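Local atomic coordinates of isochorismatase family protein (Enterococcus faecalis, PDB entry 2A67), a protein that belongs to the isochorismatase family and probably acts as a hydrolase, though its substrate and exact reaction are not established. Residues T90-N93 and D94-E98. Sequence-based numbering, arbitrary orientation.
Sequences TNLN and DLLTE
The short helix 92-98, which links strand 77-81, outermost in this chain's parallel sheet, to strand 103-109, starts its first turn here, and L92 meets L96 one turn on along its buried side. CD1 of L92 lies 3.9 Å from CG of L96, the two side chains crossing at a slant. In L92, CG stands anti to the nitrogen (chi1 -172°), beside the carbonyl carbon, and the second torsion (46°) turns CD1 forward to L96. L95 reaches F77 and I79 of strand 77-81, L95 and L96 both rest on I48 of the next strand, 47-52, L96 also packs on Y127, and L92 covers A86 and F87 of the loop.

Before the helix, T90 forms an ST turn: its OG1 accepts from the backbone N of L92 at 3.1 Å. A water bridges O of T90, to which it donates, and N of D94, from which it accepts at 2.9 Å. Regular helical bonds then follow, N-H of residue i+4 to O of residue i: L95 N to N91 O, and L96 N to L92 O, the latter with an N-H...O angle of 176°.

On the outer side T97 doubles up on a single carbonyl. O of N93 takes the backbone N of T97 at 3.0 Å, nearly in line with its C=O, while the hydroxyl OG1 of T97 donates to that same oxygen at 2.8 Å from above the carbonyl plane.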
ATOM      1  N   THR D  90     -10.297  -9.260   9.059  1.00 32.73           N
ATOM      2  CA  THR D  90      -9.751  -9.876  10.277  1.00 30.85           C
ATOM      3  C   THR D  90     -10.239  -9.173  11.555  1.00 31.19           C
ATOM      4  O   THR D  90     -10.975  -8.169  11.506  1.00 31.15           O
ATOM      5  CB  THR D  90      -8.219  -9.786  10.300  1.00 30.79           C
ATOM      6  OG1 THR D  90      -7.848  -8.407  10.519  1.00 28.94           O
ATOM      7  CG2 THR D  90      -7.645 -10.260   9.011  1.00 28.57           C
ATOM      8  N   ASN D  91      -9.805  -9.744  12.681  0.50 30.62           N
ATOM      9  CA  ASN D  91     -10.043  -9.204  13.998  0.50 31.01           C
ATOM     10  C   ASN D  91      -8.896  -8.262  14.452  0.50 30.73           C
ATOM     11  O   ASN D  91      -8.807  -7.939  15.623  0.50 30.40           O
ATOM     12  CB  ASN D  91     -10.213 -10.356  15.005  0.50 30.81           C
ATOM     13  CG  ASN D  91     -11.474 -11.186  14.757  0.50 31.87           C
ATOM     14  OD1 ASN D  91     -12.434 -10.723  14.139  0.50 32.41           O
ATOM     15  ND2 ASN D  91     -11.477 -12.417  15.251  0.50 33.62           N
ATOM     16  N   LEU D  92      -8.023  -7.842  13.530  1.00 30.73           N
ATOM     17  CA  LEU D  92      -6.863  -6.966  13.901  1.00 30.65           C
ATOM     18  C   LEU D  92      -7.257  -5.621  14.516  1.00 32.53           C
ATOM     19  O   LEU D  92      -6.777  -5.263  15.606  1.00 33.30           O
ATOM     20  CB  LEU D  92      -5.852  -6.795  12.771  1.00 30.03           C
ATOM     21  CG  LEU D  92      -4.537  -6.046  13.195  1.00 29.92           C
ATOM     22  CD1 LEU D  92      -3.990  -6.594  14.531  1.00 24.60           C
ATOM     23  CD2 LEU D  92      -3.500  -6.105  12.056  1.00 27.61           C
ATOM     24  N   ASN D  93      -8.137  -4.874  13.848  1.00 33.19           N
ATOM     25  CA  ASN D  93      -8.507  -3.560  14.328  1.00 34.20           C
ATOM     26  C   ASN D  93      -9.189  -3.675  15.706  1.00 34.27           C
ATOM     27  O   ASN D  93      -8.870  -2.906  16.661  1.00 32.19           O
ATOM     28  CB  ASN D  93      -9.371  -2.889  13.286  1.00 35.28           C
ATOM     29  CG  ASN D  93      -9.376  -1.420  13.410  1.00 40.32           C
ATOM     30  OD1 ASN D  93     -10.427  -0.824  13.691  1.00 45.23           O
ATOM     31  ND2 ASN D  93      -8.206  -0.795  13.239  1.00 38.81           N
ATOM     32  N   ASP D  94     -10.050  -4.692  15.856  1.00 33.86           N
ATOM     33  CA  ASP D  94     -10.723  -4.928  17.153  1.00 34.68           C
ATOM     34  C   ASP D  94      -9.788  -5.236  18.306  1.00 33.41           C
ATOM     35  O   ASP D  94     -10.015  -4.789  19.404  1.00 34.39           O
ATOM     36  CB  ASP D  94     -11.770  -6.048  17.073  1.00 35.65           C
ATOM     37  CG  ASP D  94     -13.058  -5.599  16.399  1.00 39.46           C
ATOM     38  OD1 ASP D  94     -13.172  -4.397  16.074  1.00 42.80           O
ATOM     39  OD2 ASP D  94     -13.940  -6.456  16.180  1.00 43.77           O
ATOM     40  N   LEU D  95      -8.801  -6.068  18.053  1.00 32.45           N
ATOM     41  CA  LEU D  95      -7.827  -6.437  19.043  1.00 31.96           C
ATOM     42  C   LEU D  95      -7.025  -5.166  19.463  1.00 31.70           C
ATOM     43  O   LEU D  95      -6.914  -4.857  20.662  1.00 32.38           O
ATOM     44  CB  LEU D  95      -6.898  -7.517  18.451  1.00 30.80           C
ATOM     45  CG  LEU D  95      -5.673  -7.776  19.363  1.00 31.38           C
ATOM     46  CD1 LEU D  95      -6.137  -8.384  20.690  1.00 34.75           C
ATOM     47  CD2 LEU D  95      -4.633  -8.622  18.712  1.00 28.59           C
ATOM     48  N   LEU D  96      -6.536  -4.412  18.475  1.00 31.21           N
ATOM     49  CA  LEU D  96      -5.799  -3.141  18.766  1.00 30.89           C
ATOM     50  C   LEU D  96      -6.576  -2.144  19.611  1.00 32.25           C
ATOM     51  O   LEU D  96      -6.011  -1.483  20.499  1.00 32.30           O
ATOM     52  CB  LEU D  96      -5.372  -2.476  17.472  1.00 29.12           C
ATOM     53  CG  LEU D  96      -4.379  -3.343  16.710  1.00 27.44           C
ATOM     54  CD1 LEU D  96      -3.972  -2.711  15.399  1.00 25.27           C
ATOM     55  CD2 LEU D  96      -3.183  -3.667  17.593  1.00 29.45           C
ATOM     56  N   THR D  97      -7.861  -2.005  19.304  1.00 34.03           N
ATOM     57  CA  THR D  97      -8.776  -1.200  20.100  1.00 36.24           C
ATOM     58  C   THR D  97      -8.895  -1.783  21.507  1.00 37.73           C
ATOM     59  O   THR D  97      -8.706  -1.067  22.483  1.00 38.88           O
ATOM     60  CB  THR D  97     -10.169  -1.132  19.431  1.00 35.93           C
ATOM     61  OG1 THR D  97     -10.006  -0.758  18.069  1.00 36.42           O
ATOM     62  CG2 THR D  97     -11.068  -0.110  20.108  1.00 37.45           C
ATOM     63  N   GLU D  98      -9.199  -3.079  21.613  1.00 38.94           N
ATOM     64  CA  GLU D  98      -9.315  -3.714  22.922  1.00 40.18           C
ATOM     65  C   GLU D  98      -8.025  -3.547  23.763  1.00 39.80           C
ATOM     66  O   GLU D  98      -8.095  -3.345  24.962  1.00 40.22           O
ATOM     67  CB  GLU D  98      -9.699  -5.162  22.729  1.00 40.93           C
ATOM     68  CG  GLU D  98      -9.412  -6.163  23.834  1.00 45.93           C
ATOM     69  CD  GLU D  98      -9.387  -7.581  23.245  1.00 53.45           C
ATOM     70  OE1 GLU D  98     -10.256  -7.861  22.347  1.00 54.17           O
ATOM     71  OE2 GLU D  98      -8.488  -8.388  23.632  1.00 53.24           O
TER
HETATM   72  O   HOH W   1     -11.270  -5.881  13.456  1.00 39.06           O